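Fanconi-associated nuclease 1 homolog (PDB 5Y7Q) belongs to the FAN1 family of nucleases, carries a VRR-NUC domain, and is bound to nucleic acid in this structure. Local coordinates at residues 279-291 and 302-314. Residues are numbered along the deposited sequence; the frame is centred on the assembly and turned at random.
Sequences RVKLLFQFAQHCE and LYRQSSHPGARLR
Phe284 lies between two aromatic side chains from residues 302-314, one on each face of its ring. Over the centre of one face comes His308 CD2, 3.7 Å from Phe284 CG, with the two planes inclined at 36°. On the opposite face Tyr303 forms an offset edge-to-face pair, its edge toward the Phe284 face (planes 63° apart). Phe284 CG is anti to the backbone N (chi1 -166°), which directs the ring toward the start of helix 311-321, where Ala311 CA meets its edge. Tyr303 is itself enclosed: Ala287 CB sits over the centre of one face in a CH-pi contact, and Arg314 CB covers the other. This is knobs-into-holes packing in an all-helical part of the chain, Tyr303 fitting among Phe284, Ala287, Gln288 and Glu291 of helix 273-292, and Leu302 among Leu283, Phe286, Ala287 and Cys290. Helix 258-264 closes over Phe286, Cys290 and Leu302. Polar bonds hold the two ends of the contact. Ser306 OG donates to Val280 O at 3.1 Å from above the carbonyl plane, while Phe284 N arrives from the opposite face; the same hydroxyl accepts from His308 N, an ST turn that shapes the loop between helices 296-304 and 311-321. Farther along, the Glu291 carboxylate stands nearly perpendicular to the Tyr303 ring, OE1 taking the hydrogen bond from Tyr303 OH (2.9 Å) and OE2 offering its syn lone pair to Arg314 NH2 in a 3.3 Å salt bridge.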
ATOM      1  N   ARG A 279      -7.151   0.264 -12.857  1.00 64.25           N
ATOM      2  CA  ARG A 279      -8.448   0.795 -13.268  1.00 67.93           C
ATOM      3  C   ARG A 279      -9.564   0.194 -12.440  1.00 69.08           C
ATOM      4  O   ARG A 279     -10.449   0.903 -11.932  1.00 60.41           O
ATOM      5  CB  ARG A 279      -8.717   0.492 -14.732  1.00 62.36           C
ATOM      6  CG  ARG A 279     -10.148   0.790 -15.097  1.00 61.49           C
ATOM      7  CD  ARG A 279     -10.367   0.759 -16.579  1.00 73.71           C
ATOM      8  NE  ARG A 279     -10.914  -0.529 -16.965  1.00 81.23           N
ATOM      9  CZ  ARG A 279     -12.216  -0.757 -17.094  1.00 81.76           C
ATOM     10  NH1 ARG A 279     -12.645  -1.966 -17.447  1.00 83.50           N
ATOM     11  NH2 ARG A 279     -13.084   0.232 -16.878  1.00 68.55           N
ATOM     12  N   VAL A 280      -9.528  -1.125 -12.307  1.00 77.70           N
ATOM     13  CA  VAL A 280     -10.611  -1.873 -11.687  1.00 78.82           C
ATOM     14  C   VAL A 280     -10.711  -1.534 -10.197  1.00 70.96           C
ATOM     15  O   VAL A 280     -11.815  -1.391  -9.645  1.00 63.44           O
ATOM     16  CB  VAL A 280     -10.369  -3.370 -11.979  1.00 80.23           C
ATOM     17  CG1 VAL A 280      -9.935  -4.151 -10.733  1.00 82.64           C
ATOM     18  CG2 VAL A 280     -11.544  -3.987 -12.741  1.00 76.31           C
ATOM     19  N   LYS A 281      -9.561  -1.328  -9.542  1.00 63.95           N
ATOM     20  CA  LYS A 281      -9.570  -0.834  -8.173  1.00 65.89           C
ATOM     21  C   LYS A 281     -10.259   0.521  -8.100  1.00 66.79           C
ATOM     22  O   LYS A 281     -11.089   0.768  -7.212  1.00 66.29           O
ATOM     23  CB  LYS A 281      -8.135  -0.751  -7.637  1.00 64.65           C
ATOM     24  CG  LYS A 281      -8.043  -0.305  -6.175  1.00 73.70           C
ATOM     25  CD  LYS A 281      -6.590  -0.238  -5.667  1.00 87.02           C
ATOM     26  CE  LYS A 281      -6.509   0.105  -4.161  1.00 96.82           C
ATOM     27  NZ  LYS A 281      -5.118   0.448  -3.705  1.00100.33           N
ATOM     28  N   LEU A 282      -9.952   1.400  -9.055  1.00 62.04           N
ATOM     29  CA  LEU A 282     -10.505   2.747  -9.007  1.00 66.55           C
ATOM     30  C   LEU A 282     -12.026   2.723  -9.132  1.00 63.69           C
ATOM     31  O   LEU A 282     -12.742   3.344  -8.334  1.00 66.73           O
ATOM     32  CB  LEU A 282      -9.863   3.570 -10.109  1.00 71.12           C
ATOM     33  CG  LEU A 282     -10.055   5.055 -10.192  1.00 68.38           C
ATOM     34  CD1 LEU A 282      -9.374   5.678  -9.029  1.00 71.66           C
ATOM     35  CD2 LEU A 282      -9.412   5.472 -11.479  1.00 68.19           C
ATOM     36  N   LEU A 283     -12.538   1.998 -10.129  1.00 63.48           N
ATOM     37  CA  LEU A 283     -13.978   1.767 -10.212  1.00 69.70           C
ATOM     38  C   LEU A 283     -14.538   1.303  -8.877  1.00 69.88           C
ATOM     39  O   LEU A 283     -15.571   1.806  -8.410  1.00 72.88           O
ATOM     40  CB  LEU A 283     -14.287   0.726 -11.282  1.00 70.14           C
ATOM     41  CG  LEU A 283     -14.143   1.271 -12.686  1.00 74.49           C
ATOM     42  CD1 LEU A 283     -14.448   0.158 -13.665  1.00 87.04           C
ATOM     43  CD2 LEU A 283     -15.085   2.437 -12.874  1.00 64.42           C
ATOM     44  N   PHE A 284     -13.867   0.331  -8.252  1.00 69.28           N
ATOM     45  CA  PHE A 284     -14.323  -0.175  -6.959  1.00 69.89           C
ATOM     46  C   PHE A 284     -14.549   0.973  -5.972  1.00 71.81           C
ATOM     47  O   PHE A 284     -15.654   1.142  -5.439  1.00 79.02           O
ATOM     48  CB  PHE A 284     -13.302  -1.193  -6.424  1.00 74.41           C
ATOM     49  CG  PHE A 284     -13.795  -2.036  -5.272  1.00 70.67           C
ATOM     50  CD1 PHE A 284     -14.608  -3.126  -5.497  1.00 78.30           C
ATOM     51  CD2 PHE A 284     -13.403  -1.758  -3.973  1.00 64.89           C
ATOM     52  CE1 PHE A 284     -15.051  -3.896  -4.441  1.00 88.74           C
ATOM     53  CE2 PHE A 284     -13.841  -2.517  -2.915  1.00 73.02           C
ATOM     54  CZ  PHE A 284     -14.664  -3.587  -3.143  1.00 86.99           C
ATOM     55  N   GLN A 285     -13.526   1.806  -5.752  1.00 60.88           N
ATOM     56  CA  GLN A 285     -13.687   2.872  -4.769  1.00 66.86           C
ATOM     57  C   GLN A 285     -14.803   3.833  -5.166  1.00 76.24           C
ATOM     58  O   GLN A 285     -15.555   4.312  -4.301  1.00 78.29           O
ATOM     59  CB  GLN A 285     -12.374   3.615  -4.583  1.00 76.82           C
ATOM     60  CG  GLN A 285     -11.190   2.687  -4.584  1.00 83.77           C
ATOM     61  CD  GLN A 285     -10.192   3.008  -3.502  1.00 94.07           C
ATOM     62  OE1 GLN A 285      -9.036   2.601  -3.586  1.00 90.03           O
ATOM     63  NE2 GLN A 285     -10.632   3.741  -2.469  1.00101.71           N
ATOM     64  N   PHE A 286     -14.928   4.130  -6.467  1.00 73.51           N
ATOM     65  CA  PHE A 286     -16.053   4.948  -6.918  1.00 71.29           C
ATOM     66  C   PHE A 286     -17.360   4.364  -6.411  1.00 76.41           C
ATOM     67  O   PHE A 286     -18.198   5.071  -5.830  1.00 73.86           O
ATOM     68  CB  PHE A 286     -16.090   5.039  -8.443  1.00 66.95           C
ATOM     69  CG  PHE A 286     -15.015   5.889  -9.030  1.00 72.96           C
ATOM     70  CD1 PHE A 286     -14.119   6.560  -8.221  1.00 72.41           C
ATOM     71  CD2 PHE A 286     -14.907   6.028 -10.408  1.00 80.19           C
ATOM     72  CE1 PHE A 286     -13.139   7.345  -8.774  1.00 78.19           C
ATOM     73  CE2 PHE A 286     -13.927   6.808 -10.970  1.00 75.16           C
ATOM     74  CZ  PHE A 286     -13.039   7.470 -10.150  1.00 80.54           C
ATOM     75  N   ALA A 287     -17.531   3.055  -6.605  1.00 73.38           N
ATOM     76  CA  ALA A 287     -18.735   2.376  -6.153  1.00 70.95           C
ATOM     77  C   ALA A 287     -18.920   2.501  -4.646  1.00 66.03           C
ATOM     78  O   ALA A 287     -20.027   2.780  -4.174  1.00 70.74           O
ATOM     79  CB  ALA A 287     -18.685   0.913  -6.568  1.00 78.74           C
ATOM     80  N   GLN A 288     -17.853   2.283  -3.868  1.00 61.82           N
ATOM     81  CA  GLN A 288     -17.983   2.429  -2.420  1.00 63.97           C
ATOM     82  C   GLN A 288     -18.509   3.806  -2.073  1.00 72.38           C
ATOM     83  O   GLN A 288     -19.456   3.948  -1.288  1.00 79.15           O
ATOM     84  CB  GLN A 288     -16.650   2.189  -1.721  1.00 69.24           C
ATOM     85  CG  GLN A 288     -16.292   0.729  -1.580  1.00 83.10           C
ATOM     86  CD  GLN A 288     -15.097   0.488  -0.677  1.00 90.71           C
ATOM     87  OE1 GLN A 288     -14.198   1.321  -0.584  1.00 90.73           O
ATOM     88  NE2 GLN A 288     -15.080  -0.666  -0.006  1.00 98.81           N
ATOM     89  N   HIS A 289     -17.910   4.836  -2.668  1.00 75.38           N
ATOM     90  CA  HIS A 289     -18.383   6.193  -2.451  1.00 70.81           C
ATOM     91  C   HIS A 289     -19.871   6.298  -2.770  1.00 74.87           C
ATOM     92  O   HIS A 289     -20.640   6.894  -2.009  1.00 79.00           O
ATOM     93  CB  HIS A 289     -17.557   7.159  -3.298  1.00 73.37           C
ATOM     94  CG  HIS A 289     -18.030   8.576  -3.234  1.00 86.04           C
ATOM     95  ND1 HIS A 289     -17.943   9.340  -2.090  1.00 92.52           N
ATOM     96  CD2 HIS A 289     -18.595   9.370  -4.176  1.00 91.17           C
ATOM     97  CE1 HIS A 289     -18.433  10.544  -2.331  1.00100.81           C
ATOM     98  NE2 HIS A 289     -18.833  10.589  -3.590  1.00 99.53           N
ATOM     99  N   CYS A 290     -20.302   5.686  -3.876  1.00 73.33           N
ATOM    100  CA  CYS A 290     -21.713   5.750  -4.248  1.00 77.83           C
ATOM    101  C   CYS A 290     -22.589   5.139  -3.172  1.00 83.34           C
ATOM    102  O   CYS A 290     -23.604   5.723  -2.768  1.00 84.04           O
ATOM    103  CB  CYS A 290     -21.947   5.030  -5.566  1.00 78.23           C
ATOM    104  SG  CYS A 290     -21.401   5.950  -6.960  1.00 86.11           S
ATOM    105  N   GLU A 291     -22.214   3.946  -2.709  1.00 81.58           N
ATOM    106  CA  GLU A 291     -22.974   3.265  -1.672  1.00 79.16           C
ATOM    107  C   GLU A 291     -23.076   4.135  -0.430  1.00 81.21           C
ATOM    108  O   GLU A 291     -24.125   4.172   0.223  1.00 92.00           O
ATOM    109  CB  GLU A 291     -22.309   1.924  -1.357  1.00 88.03           C
ATOM    110  CG  GLU A 291     -23.247   0.741  -1.160  1.00 89.67           C
ATOM    111  CD  GLU A 291     -22.496  -0.547  -0.818  1.00 92.80           C
ATOM    112  OE1 GLU A 291     -21.364  -0.754  -1.330  1.00 84.23           O
ATOM    113  OE2 GLU A 291     -23.040  -1.343  -0.019  1.00 99.11           O
ATOM    114  N   LEU A 302     -21.252   0.239 -11.102  1.00 51.30           N
ATOM    115  CA  LEU A 302     -19.795   0.372 -11.073  1.00 57.60           C
ATOM    116  C   LEU A 302     -19.128  -0.886 -10.517  1.00 56.06           C
ATOM    117  O   LEU A 302     -18.131  -1.356 -11.067  1.00 68.91           O
ATOM    118  CB  LEU A 302     -19.379   1.615 -10.274  1.00 51.44           C
ATOM    119  CG  LEU A 302     -19.878   2.993 -10.738  1.00 62.43           C
ATOM    120  CD1 LEU A 302     -19.484   4.103  -9.757  1.00 74.36           C
ATOM    121  CD2 LEU A 302     -19.359   3.355 -12.111  1.00 57.27           C
ATOM    122  N   TYR A 303     -19.659  -1.452  -9.428  1.00 51.90           N
ATOM    123  CA  TYR A 303     -19.176  -2.759  -8.963  1.00 59.93           C
ATOM    124  C   TYR A 303     -19.271  -3.827 -10.061  1.00 59.81           C
ATOM    125  O   TYR A 303     -18.346  -4.630 -10.241  1.00 59.16           O
ATOM    126  CB  TYR A 303     -19.967  -3.226  -7.740  1.00 57.90           C
ATOM    127  CG  TYR A 303     -19.648  -2.562  -6.418  1.00 63.78           C
ATOM    128  CD1 TYR A 303     -18.326  -2.404  -5.981  1.00 66.88           C
ATOM    129  CD2 TYR A 303     -20.677  -2.125  -5.580  1.00 62.46           C
ATOM    130  CE1 TYR A 303     -18.041  -1.814  -4.744  1.00 61.63           C
ATOM    131  CE2 TYR A 303     -20.401  -1.529  -4.363  1.00 65.06           C
ATOM    132  CZ  TYR A 303     -19.089  -1.376  -3.951  1.00 64.35           C
ATOM    133  OH  TYR A 303     -18.848  -0.794  -2.731  1.00 69.89           O
ATOM    134  N   ARG A 304     -20.388  -3.861 -10.796  1.00 54.99           N
ATOM    135  CA  ARG A 304     -20.579  -4.898 -11.801  1.00 51.57           C
ATOM    136  C   ARG A 304     -19.594  -4.783 -12.948  1.00 60.55           C
ATOM    137  O   ARG A 304     -19.228  -5.802 -13.539  1.00 63.39           O
ATOM    138  CB  ARG A 304     -22.010  -4.890 -12.324  1.00 51.93           C
ATOM    139  CG  ARG A 304     -22.903  -5.813 -11.504  1.00 53.58           C
ATOM    140  CD  ARG A 304     -23.721  -6.719 -12.362  1.00 58.05           C
ATOM    141  NE  ARG A 304     -25.109  -6.298 -12.302  1.00 66.65           N
ATOM    142  CZ  ARG A 304     -26.098  -6.938 -12.906  1.00 75.17           C
ATOM    143  NH1 ARG A 304     -25.828  -8.034 -13.620  1.00 72.55           N
ATOM    144  NH2 ARG A 304     -27.347  -6.480 -12.796  1.00 76.61           N
ATOM    145  N   GLN A 305     -19.119  -3.584 -13.273  1.00 68.75           N
ATOM    146  CA  GLN A 305     -18.126  -3.511 -14.348  1.00 68.08           C
ATOM    147  C   GLN A 305     -16.684  -3.628 -13.843  1.00 65.87           C
ATOM    148  O   GLN A 305     -15.749  -3.391 -14.611  1.00 71.13           O
ATOM    149  CB  GLN A 305     -18.321  -2.253 -15.199  1.00 62.93           C
ATOM    150  CG  GLN A 305     -17.833  -0.972 -14.631  1.00 64.49           C
ATOM    151  CD  GLN A 305     -18.515   0.197 -15.299  1.00 74.95           C
ATOM    152  OE1 GLN A 305     -17.853   1.100 -15.830  1.00 86.64           O
ATOM    153  NE2 GLN A 305     -19.853   0.184 -15.299  1.00 67.99           N
ATOM    154  N   SER A 306     -16.483  -3.973 -12.578  1.00 63.93           N
ATOM    155  CA  SER A 306     -15.155  -4.181 -12.017  1.00 67.08           C
ATOM    156  C   SER A 306     -14.905  -5.658 -11.705  1.00 81.47           C
ATOM    157  O   SER A 306     -15.770  -6.344 -11.139  1.00 92.65           O
ATOM    158  CB  SER A 306     -14.986  -3.346 -10.748  1.00 62.64           C
ATOM    159  OG  SER A 306     -13.818  -3.733 -10.053  1.00 64.95           O
ATOM    160  N   SER A 307     -13.717  -6.147 -12.075  1.00 79.10           N
ATOM    161  CA  SER A 307     -13.269  -7.498 -11.739  1.00 78.16           C
ATOM    162  C   SER A 307     -12.447  -7.532 -10.453  1.00 69.20           C
ATOM    163  O   SER A 307     -11.859  -8.569 -10.125  1.00 65.90           O
ATOM    164  CB  SER A 307     -12.472  -8.117 -12.899  1.00 80.94           C
ATOM    165  OG  SER A 307     -11.271  -7.410 -13.166  1.00 82.09           O
ATOM    166  N   HIS A 308     -12.372  -6.409  -9.749  1.00 69.35           N
ATOM    167  CA  HIS A 308     -11.669  -6.332  -8.476  1.00 76.85           C
ATOM    168  C   HIS A 308     -12.163  -7.425  -7.526  1.00 83.42           C
ATOM    169  O   HIS A 308     -13.361  -7.743  -7.511  1.00 87.26           O
ATOM    170  CB  HIS A 308     -11.888  -4.944  -7.865  1.00 81.34           C
ATOM    171  CG  HIS A 308     -11.040  -4.662  -6.667  1.00 84.14           C
ATOM    172  ND1 HIS A 308      -9.737  -4.227  -6.766  1.00 83.30           N
ATOM    173  CD2 HIS A 308     -11.310  -4.746  -5.343  1.00 83.06           C
ATOM    174  CE1 HIS A 308      -9.239  -4.061  -5.553  1.00 84.90           C
ATOM    175  NE2 HIS A 308     -10.173  -4.373  -4.672  1.00 81.59           N
ATOM    176  N   PRO A 309     -11.286  -8.022  -6.726  1.00 84.06           N
ATOM    177  CA  PRO A 309     -11.723  -9.128  -5.861  1.00 84.95           C
ATOM    178  C   PRO A 309     -12.730  -8.650  -4.819  1.00 76.43           C
ATOM    179  O   PRO A 309     -12.528  -7.630  -4.158  1.00 77.41           O
ATOM    180  CB  PRO A 309     -10.414  -9.609  -5.225  1.00 80.97           C
ATOM    181  CG  PRO A 309      -9.533  -8.417  -5.267  1.00 80.26           C
ATOM    182  CD  PRO A 309      -9.860  -7.715  -6.549  1.00 77.23           C
ATOM    183  N   GLY A 310     -13.834  -9.386  -4.683  1.00 70.22           N
ATOM    184  CA  GLY A 310     -14.893  -8.985  -3.772  1.00 62.24           C
ATOM    185  C   GLY A 310     -15.914  -8.011  -4.335  1.00 62.33           C
ATOM    186  O   GLY A 310     -16.867  -7.668  -3.624  1.00 60.52           O
ATOM    187  N   ALA A 311     -15.767  -7.583  -5.597  1.00 59.72           N
ATOM    188  CA  ALA A 311     -16.686  -6.619  -6.194  1.00 56.21           C
ATOM    189  C   ALA A 311     -18.044  -7.225  -6.541  1.00 61.62           C
ATOM    190  O   ALA A 311     -19.076  -6.585  -6.318  1.00 55.74           O
ATOM    191  CB  ALA A 311     -16.060  -6.002  -7.447  1.00 62.63           C
ATOM    192  N   ARG A 312     -18.077  -8.423  -7.130  1.00 58.64           N
ATOM    193  CA  ARG A 312     -19.357  -9.054  -7.447  1.00 54.77           C
ATOM    194  C   ARG A 312     -20.262  -9.114  -6.221  1.00 59.25           C
ATOM    195  O   ARG A 312     -21.453  -8.774  -6.284  1.00 59.50           O
ATOM    196  CB  ARG A 312     -19.111 -10.457  -7.992  1.00 57.05           C
ATOM    197  CG  ARG A 312     -20.241 -11.046  -8.793  1.00 60.52           C
ATOM    198  CD  ARG A 312     -20.120 -12.541  -8.702  1.00 68.35           C
ATOM    199  NE  ARG A 312     -19.766 -13.227  -9.943  1.00 70.06           N
ATOM    200  CZ  ARG A 312     -19.129 -14.397 -10.004  1.00 65.31           C
ATOM    201  NH1 ARG A 312     -18.740 -15.023  -8.903  1.00 55.11           N
ATOM    202  NH2 ARG A 312     -18.860 -14.940 -11.181  1.00 79.96           N
ATOM    203  N   LEU A 313     -19.700  -9.535  -5.091  1.00 69.46           N
ATOM    204  CA  LEU A 313     -20.432  -9.550  -3.829  1.00 65.51           C
ATOM    205  C   LEU A 313     -21.006  -8.179  -3.507  1.00 62.91           C
ATOM    206  O   LEU A 313     -22.185  -8.050  -3.151  1.00 62.01           O
ATOM    207  CB  LEU A 313     -19.490 -10.003  -2.724  1.00 64.43           C
ATOM    208  CG  LEU A 313     -19.969 -10.967  -1.677  1.00 61.39           C
ATOM    209  CD1 LEU A 313     -20.975 -11.865  -2.283  1.00 58.48           C
ATOM    210  CD2 LEU A 313     -18.742 -11.746  -1.220  1.00 71.17           C
ATOM    211  N   ARG A 314     -20.176  -7.137  -3.609  1.00 60.89           N
ATOM    212  CA  ARG A 314     -20.666  -5.795  -3.322  1.00 57.22           C
ATOM    213  C   ARG A 314     -21.768  -5.380  -4.296  1.00 62.99           C
ATOM    214  O   ARG A 314     -22.636  -4.577  -3.944  1.00 72.66           O
ATOM    215  CB  ARG A 314     -19.517  -4.785  -3.346  1.00 61.66           C
ATOM    216  CG  ARG A 314     -18.308  -5.084  -2.442  1.00 68.25           C
ATOM    217  CD  ARG A 314     -18.699  -5.413  -1.003  1.00 84.60           C
ATOM    218  NE  ARG A 314     -19.769  -4.564  -0.476  1.00 91.25           N
ATOM    219  CZ  ARG A 314     -20.525  -4.880   0.577  1.00 92.76           C
ATOM    220  NH1 ARG A 314     -20.335  -6.039   1.226  1.00 84.09           N
ATOM    221  NH2 ARG A 314     -21.476  -4.038   0.970  1.00 94.48           N
TER